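Local coordinates for protein MAR1 Ribonuclease (Caenorhabditis elegans, PDB 2B34) that is probably a hydrolase of the isochorismatase family, possibly acting as a ribonuclease, at residues P92-E95 against D96-K100; V115-T118 against T119-L122; A147-Q150 against M151-A154. One frame throughout, in Å; residues are numbered along the deposited sequence.

Interaction 1: residues P92-E95 against D96-K100; sequences PPTE and DTLKK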
loop_
_atom_site.group_PDB
_atom_site.type_symbol
_atom_site.label_atom_id
_atom_site.label_comp_id
_atom_site.label_asym_id
_atom_site.label_seq_id
_atom_site.Cartn_x
_atom_site.Cartn_y
_atom_site.Cartn_z
ATOM N N PRO A 92 -3.796 6.697 -32.493
ATOM C CA PRO A 92 -4.980 7.135 -33.256
ATOM C C PRO A 92 -6.041 6.059 -33.590
ATOM O O PRO A 92 -7.224 6.313 -33.363
ATOM C CB PRO A 92 -4.370 7.759 -34.515
ATOM C CG PRO A 92 -3.093 8.345 -34.015
ATOM C CD PRO A 92 -2.573 7.377 -32.969
ATOM N N PRO A 93 -5.635 4.877 -34.114
ATOM C CA PRO A 93 -6.608 3.810 -34.409
ATOM C C PRO A 93 -7.468 3.316 -33.234
ATOM O O PRO A 93 -8.487 2.662 -33.461
ATOM C CB PRO A 93 -5.721 2.664 -34.901
ATOM C CG PRO A 93 -4.516 3.324 -35.435
ATOM C CD PRO A 93 -4.273 4.461 -34.500
ATOM N N THR A 94 -7.061 3.606 -31.998
ATOM C CA THR A 94 -7.813 3.145 -30.822
ATOM C C THR A 94 -8.787 4.195 -30.288
ATOM O O THR A 94 -9.566 3.918 -29.374
ATOM C CB THR A 94 -6.878 2.686 -29.664
ATOM O OG1 THR A 94 -6.100 3.794 -29.197
ATOM C CG2 THR A 94 -5.956 1.560 -30.117
ATOM N N GLU A 95 -8.743 5.396 -30.859
ATOM C CA GLU A 95 -9.534 6.524 -30.357
ATOM C C GLU A 95 -11.051 6.298 -30.420
ATOM O O GLU A 95 -11.749 6.522 -29.430
ATOM C CB GLU A 95 -9.112 7.834 -31.044
ATOM C CG GLU A 95 -7.689 8.280 -30.658
ATOM C CD GLU A 95 -7.197 9.514 -31.403
ATOM O OE1 GLU A 95 -7.926 10.043 -32.274
ATOM O OE2 GLU A 95 -6.063 9.959 -31.113
ATOM N N ASP A 96 -11.546 5.828 -31.566
ATOM C CA ASP A 96 -12.979 5.563 -31.751
ATOM C C ASP A 96 -13.533 4.509 -30.785
ATOM O O ASP A 96 -14.664 4.635 -30.310
ATOM C CB ASP A 96 -13.282 5.166 -33.202
ATOM C CG ASP A 96 -13.376 6.365 -34.139
ATOM O OD1 ASP A 96 -13.371 7.522 -33.662
ATOM O OD2 ASP A 96 -13.461 6.146 -35.364
ATOM N N THR A 97 -12.735 3.478 -30.506
ATOM C CA THR A 97 -13.079 2.464 -29.501
ATOM C C THR A 97 -13.214 3.100 -28.116
ATOM O O THR A 97 -14.175 2.830 -27.391
ATOM C CB THR A 97 -12.014 1.331 -29.449
ATOM O OG1 THR A 97 -11.908 0.712 -30.735
ATOM C CG2 THR A 97 -12.381 0.264 -28.413
ATOM N N LEU A 98 -12.249 3.953 -27.770
ATOM C CA LEU A 98 -12.182 4.583 -26.451
ATOM C C LEU A 98 -13.290 5.605 -26.190
ATOM O O LEU A 98 -13.669 5.832 -25.039
ATOM C CB LEU A 98 -10.804 5.223 -26.229
ATOM C CG LEU A 98 -9.600 4.283 -26.090
ATOM C CD1 LEU A 98 -8.312 5.075 -25.927
ATOM C CD2 LEU A 98 -9.788 3.313 -24.926
ATOM N N LYS A 99 -13.802 6.219 -27.256
ATOM C CA LYS A 99 -14.916 7.158 -27.140
ATOM C C LYS A 99 -16.251 6.456 -26.878
ATOM O O LYS A 99 -17.220 7.089 -26.461
ATOM C CB LYS A 99 -14.997 8.066 -28.374
ATOM C CG LYS A 99 -14.034 9.252 -28.313
ATOM C CD LYS A 99 -14.049 10.095 -29.591
ATOM C CE LYS A 99 -12.967 9.649 -30.573
ATOM N NZ LYS A 99 -12.768 10.635 -31.681
ATOM N N LYS A 100 -16.291 5.147 -27.110
ATOM C CA LYS A 100 -17.502 4.357 -26.898
ATOM C C LYS A 100 -17.561 3.702 -25.516
ATOM O O LYS A 100 -18.620 3.212 -25.108
ATOM C CB LYS A 100 -17.630 3.281 -27.975
ATOM C CG LYS A 100 -18.228 3.755 -29.290
ATOM C CD LYS A 100 -18.521 2.575 -30.218
ATOM C CE LYS A 100 -19.552 1.612 -29.606
ATOM N NZ LYS A 100 -19.748 0.387 -30.436
HETATM O O HOH W 1 -10.873 2.357 -32.543
#
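Leu98 N donates to Thr94 O (3.1 Å) and Lys99 N to Glu95 O (3.0 Å), two i to i+4 bonds that start the short helix 95-98. Just before it, Glu95 N bonds back to Pro92 O at 3.1 Å, so the chain is already turning at the two prolines.

Thr94 and Leu98 lie side by side and point the same way. CD1 of Leu98 comes alongside OG1 of Thr94. CG of Leu98 rests on Thr94 O, the same oxygen that its own backbone N-H uses. OG1 of Thr94 sits between the backbone N and the carbonyl carbon (chi1 63°). From there it turns back to the chain before it and bonds to Ile91 O, with a weak bond to Met89 O. Both side chains are buried. Thr94 leans on Ile55 and Phe82 of neighbouring strands, and Leu98 on Cys90, Arg125 and Leu127.

The other side of the turn is polar. Lys99 bends at chi3 (-93°), which lays CE beside Glu95 O at 3.5 Å. Its NZ then reaches OD1 of Asp96 in a long salt bridge of 3.7 Å. The carboxylate of Glu95 is farther off, with OE1 4.9 Å from Lys99 NZ, too far for a salt bridge, though the opposite charges would probably still attract weakly. A water joins the start of the turn to the helix: it donates to Pro93 O at 2.6 Å and is hydrogen-bonded to OG1 of Thr97.

The turn is thus amphipathic. Thr94 and Leu98 pack inward on the Rossmann-like core, while the charged groups lie toward the surface. Two acidic side chains near the amino end of the helix and a lysine near its carboxyl end would probably suit the helix dipole.

Interaction 2: residues V115-T118 against T119-L122; sequences VLQT and TYDL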
loop_
_atom_site.group_PDB
_atom_site.type_symbol
_atom_site.label_atom_id
_atom_site.label_comp_id
_atom_site.label_asym_id
_atom_site.label_seq_id
_atom_site.Cartn_x
_atom_site.Cartn_y
_atom_site.Cartn_z
ATOM N N VAL A 115 2.189 -1.186 -20.406
ATOM C CA VAL A 115 0.997 -1.271 -19.567
ATOM C C VAL A 115 0.860 -0.010 -18.723
ATOM O O VAL A 115 -0.228 0.543 -18.617
ATOM C CB VAL A 115 0.991 -2.550 -18.680
ATOM C CG1 VAL A 115 -0.277 -2.627 -17.843
ATOM C CG2 VAL A 115 1.127 -3.806 -19.543
ATOM N N LEU A 116 1.974 0.441 -18.143
ATOM C CA LEU A 116 1.995 1.666 -17.346
ATOM C C LEU A 116 1.703 2.906 -18.194
ATOM O O LEU A 116 0.860 3.722 -17.825
ATOM C CB LEU A 116 3.328 1.826 -16.601
ATOM C CG LEU A 116 3.482 3.053 -15.687
ATOM C CD1 LEU A 116 2.382 3.096 -14.622
ATOM C CD2 LEU A 116 4.867 3.090 -15.041
ATOM N N GLN A 117 2.403 3.045 -19.318
ATOM C CA GLN A 117 2.198 4.186 -20.219
ATOM C C GLN A 117 0.787 4.206 -20.802
ATOM O O GLN A 117 0.170 5.269 -20.902
ATOM C CB GLN A 117 3.241 4.217 -21.344
ATOM C CG GLN A 117 4.691 4.452 -20.889
ATOM C CD GLN A 117 4.868 5.692 -20.024
ATOM O OE1 GLN A 117 4.245 6.731 -20.260
ATOM N NE2 GLN A 117 5.724 5.587 -19.019
ATOM N N THR A 118 0.280 3.034 -21.179
ATOM C CA THR A 118 -1.108 2.910 -21.640
ATOM C C THR A 118 -2.061 3.352 -20.537
ATOM O O THR A 118 -2.956 4.161 -20.778
ATOM C CB THR A 118 -1.446 1.469 -22.105
ATOM O OG1 THR A 118 -0.589 1.105 -23.191
ATOM C CG2 THR A 118 -2.899 1.355 -22.561
ATOM N N THR A 119 -1.843 2.821 -19.333
ATOM C CA THR A 119 -2.632 3.153 -18.139
ATOM C C THR A 119 -2.721 4.666 -17.906
ATOM O O THR A 119 -3.818 5.201 -17.731
ATOM C CB THR A 119 -2.067 2.430 -16.879
ATOM O OG1 THR A 119 -2.290 1.019 -17.001
ATOM C CG2 THR A 119 -2.722 2.932 -15.595
ATOM N N TYR A 120 -1.573 5.345 -17.917
ATOM C CA TYR A 120 -1.522 6.802 -17.750
ATOM C C TYR A 120 -2.293 7.546 -18.837
ATOM O O TYR A 120 -3.066 8.462 -18.542
ATOM C CB TYR A 120 -0.077 7.309 -17.748
ATOM C CG TYR A 120 0.734 7.054 -16.495
ATOM C CD1 TYR A 120 0.136 6.607 -15.307
ATOM C CD2 TYR A 120 2.111 7.300 -16.489
ATOM C CE1 TYR A 120 0.903 6.389 -14.157
ATOM C CE2 TYR A 120 2.878 7.090 -15.351
ATOM C CZ TYR A 120 2.273 6.639 -14.190
ATOM O OH TYR A 120 3.049 6.440 -13.067
ATOM N N ASP A 121 -2.066 7.155 -20.091
ATOM C CA ASP A 121 -2.767 7.740 -21.236
ATOM C C ASP A 121 -4.281 7.548 -21.143
ATOM O O ASP A 121 -5.045 8.467 -21.432
ATOM C CB ASP A 121 -2.243 7.148 -22.549
ATOM C CG ASP A 121 -0.967 7.812 -23.032
ATOM O OD1 ASP A 121 -0.436 8.711 -22.343
ATOM O OD2 ASP A 121 -0.493 7.436 -24.120
ATOM N N LEU A 122 -4.701 6.348 -20.744
ATOM C CA LEU A 122 -6.119 6.037 -20.562
ATOM C C LEU A 122 -6.747 6.876 -19.456
ATOM O O LEU A 122 -7.830 7.430 -19.635
ATOM C CB LEU A 122 -6.314 4.549 -20.263
ATOM C CG LEU A 122 -6.108 3.543 -21.398
ATOM C CD1 LEU A 122 -6.127 2.127 -20.850
ATOM C CD2 LEU A 122 -7.162 3.717 -22.478
#
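Leu116 lays its CD1 over one face of the Tyr120 ring, 3.9 Å from the ring centroid and offset toward the rim. This is a CH-pi contact one turn apart on helix 114-124. CD1 is nearest to CZ and CE1, at 3.6 Å from each, so it covers the phenol end of the ring. Leu116 has CG anti to its backbone nitrogen (chi1 -178°), and this swings the branch along the helix to the ring.

Thr119 turns inward and binds the backbone. Its OG1 donates to Val115 O at 2.7 Å, and its own N donates to the same oxygen at 2.9 Å. The two donors come from opposite faces of the carbonyl plane. The buried hydroxyl thereby places its proton on the helix's own backbone. Thr118 and Leu122 lie side by side, with CG2 of Thr118 at 3.7 Å from CD1 of Leu122. OG1 of Thr118 instead bonds to Cys114 O and Met89 N.

Regular backbone bonds run alongside, such as Tyr120 N to Leu116 O and Leu122 N to Thr118 O. An alanine in place of Tyr120 would probably leave the CD1 methyl of Leu116 without its aromatic cover and open a gap beside Ala154. On the polar side, Asp121 and Gln117 both hold Arg9 of the second subunit, Asp121 by a salt bridge and Gln117 by a hydrogen bond, and Asp121 also bonds to Ser88.

The helix is the crossover of a beta-alpha-beta unit between parallel strands 103-109 and 128-137. Val115, Thr119 and Leu122 pack down on both strands. Leu116 and Tyr120 face helix 141-154 beside it, where they meet Gln150.

Interaction 3: residues A147-Q150 against M151-A154; sequences AFKQ and MEQA
Met151 runs back along helix 141-154 and packs tightly on Ala147 and Phe148. Its CE lies 3.7 Å from CB of Ala147. Its SD meets the edge of the Phe148 ring, 4.0 Å from CD1 and near the ring plane, a Met-aromatic contact. Met151 is extended beyond CG (chi2 167°), which carries the sulfur past Ala147 O to the phenylalanine. All three side chains are buried. Phe148 also packs on Val131, Val133 and Val136 of strand 128-137. Backbone bonds hold the turn, with Met151 N to Ala147 O at 2.9 Å. Gln150 is buried too and fully engaged: NE2 goes back to Phe146 O and OE1 to Thr159 of the second subunit.

The partly exposed pair Lys149 and Glu152 is looser. The two lie side by side and point the same way, but NZ stays 4.2 Å from OE2, beyond a salt bridge. The lysine bends at chi3 and chi4 and pairs instead with Glu152 of the second subunit. Gln153 lays CG against Lys149 O at 3.2 Å, and its NE2 bonds to Ala156 O of that subunit.

The Met-aromatic contact ties Met151 to Phe148 within the helix, and both side chains pack on strand 128-137. Lys149, Gln153 and the OE1 of Gln150 are used at the subunit interface, while Gln150 NE2 stays within the helix. The nearby Glu152 of its own chain probably still steadies the charge of Lys149.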
loop_
_atom_site.group_PDB
_atom_site.type_symbol
_atom_site.label_atom_id
_atom_site.label_comp_id
_atom_site.label_asym_id
_atom_site.label_seq_id
_atom_site.Cartn_x
_atom_site.Cartn_y
_atom_site.Cartn_z
ATOM N N ALA A 147 5.382 -1.266 -10.830
ATOM C CA ALA A 147 4.457 -0.915 -11.907
ATOM C C ALA A 147 3.053 -0.819 -11.335
ATOM O O ALA A 147 2.363 0.171 -11.557
ATOM C CB ALA A 147 4.500 -1.936 -13.022
ATOM N N PHE A 148 2.657 -1.841 -10.576
ATOM C CA PHE A 148 1.329 -1.896 -9.963
ATOM C C PHE A 148 1.125 -0.737 -8.983
ATOM O O PHE A 148 0.050 -0.141 -8.936
ATOM C CB PHE A 148 1.109 -3.239 -9.253
ATOM C CG PHE A 148 1.088 -4.442 -10.178
ATOM C CD1 PHE A 148 0.523 -4.364 -11.452
ATOM C CD2 PHE A 148 1.603 -5.666 -9.750
ATOM C CE1 PHE A 148 0.495 -5.481 -12.296
ATOM C CE2 PHE A 148 1.577 -6.792 -10.586
ATOM C CZ PHE A 148 1.018 -6.698 -11.861
ATOM N N LYS A 149 2.166 -0.428 -8.215
ATOM C CA LYS A 149 2.154 0.695 -7.276
ATOM C C LYS A 149 1.924 2.034 -7.981
ATOM O O LYS A 149 1.089 2.824 -7.548
ATOM C CB LYS A 149 3.457 0.748 -6.471
ATOM C CG LYS A 149 3.736 -0.501 -5.637
ATOM C CD LYS A 149 4.655 -0.198 -4.453
ATOM C CE LYS A 149 3.867 0.079 -3.163
ATOM N NZ LYS A 149 2.938 1.260 -3.244
ATOM N N GLN A 150 2.660 2.273 -9.067
ATOM C CA GLN A 150 2.514 3.499 -9.858
ATOM C C GLN A 150 1.137 3.583 -10.501
ATOM O O GLN A 150 0.541 4.658 -10.569
ATOM C CB GLN A 150 3.589 3.588 -10.942
ATOM C CG GLN A 150 5.007 3.648 -10.411
ATOM C CD GLN A 150 6.051 3.441 -11.490
ATOM O OE1 GLN A 150 6.361 4.356 -12.248
ATOM N NE2 GLN A 150 6.614 2.238 -11.549
ATOM N N MET A 151 0.642 2.443 -10.979
ATOM C CA MET A 151 -0.685 2.372 -11.580
ATOM C C MET A 151 -1.768 2.772 -10.581
ATOM O O MET A 151 -2.632 3.585 -10.900
ATOM C CB MET A 151 -0.962 0.975 -12.140
ATOM C CG MET A 151 -0.160 0.627 -13.379
ATOM S SD MET A 151 -0.263 -1.137 -13.737
ATOM C CE MET A 151 1.218 -1.388 -14.686
ATOM N N GLU A 152 -1.708 2.217 -9.373
ATOM C CA GLU A 152 -2.716 2.523 -8.355
ATOM C C GLU A 152 -2.580 3.936 -7.778
ATOM O O GLU A 152 -3.582 4.535 -7.393
ATOM C CB GLU A 152 -2.759 1.457 -7.253
ATOM C CG GLU A 152 -1.850 1.699 -6.061
ATOM C CD GLU A 152 -1.954 0.602 -5.024
ATOM O OE1 GLU A 152 -3.083 0.125 -4.765
ATOM O OE2 GLU A 152 -0.903 0.212 -4.470
ATOM N N GLN A 153 -1.353 4.458 -7.719
ATOM C CA GLN A 153 -1.119 5.856 -7.334
ATOM C C GLN A 153 -1.854 6.804 -8.286
ATOM O O GLN A 153 -2.415 7.814 -7.859
ATOM C CB GLN A 153 0.382 6.193 -7.318
ATOM C CG GLN A 153 1.163 5.664 -6.108
ATOM C CD GLN A 153 2.636 6.081 -6.125
ATOM O OE1 GLN A 153 3.476 5.446 -6.769
ATOM N NE2 GLN A 153 2.951 7.147 -5.403
ATOM N N ALA A 154 -1.850 6.460 -9.575
ATOM C CA ALA A 154 -2.508 7.264 -10.608
ATOM C C ALA A 154 -4.030 7.081 -10.656
ATOM O O ALA A 154 -4.725 7.867 -11.292
ATOM C CB ALA A 154 -1.894 6.970 -11.967
#

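The three contacts follow one another along the chain, within one isochorismatase-like alpha/beta domain. Interactions 2 and 3 are neighbours, with centres about 10 Å apart. Their helices meet where Tyr120 CE1 touches CB of Ala154 at 3.6 Å and Val115 CG1 touches CE of Met151 at 3.7 Å. Both also reach the second subunit. Interaction 1 joins interaction 2 through Leu98 CD2 and Leu122 CD2, 3.6 Å apart. It does not touch interaction 3, whose nearest atoms are about 15 Å away. Interaction 2 thus bridges the other two. Cys114, directly before 115-118 and disulfide-linked to Cys20, probably corresponds to the family's nucleophilic cysteine, which would put interaction 2 beside the likely active site.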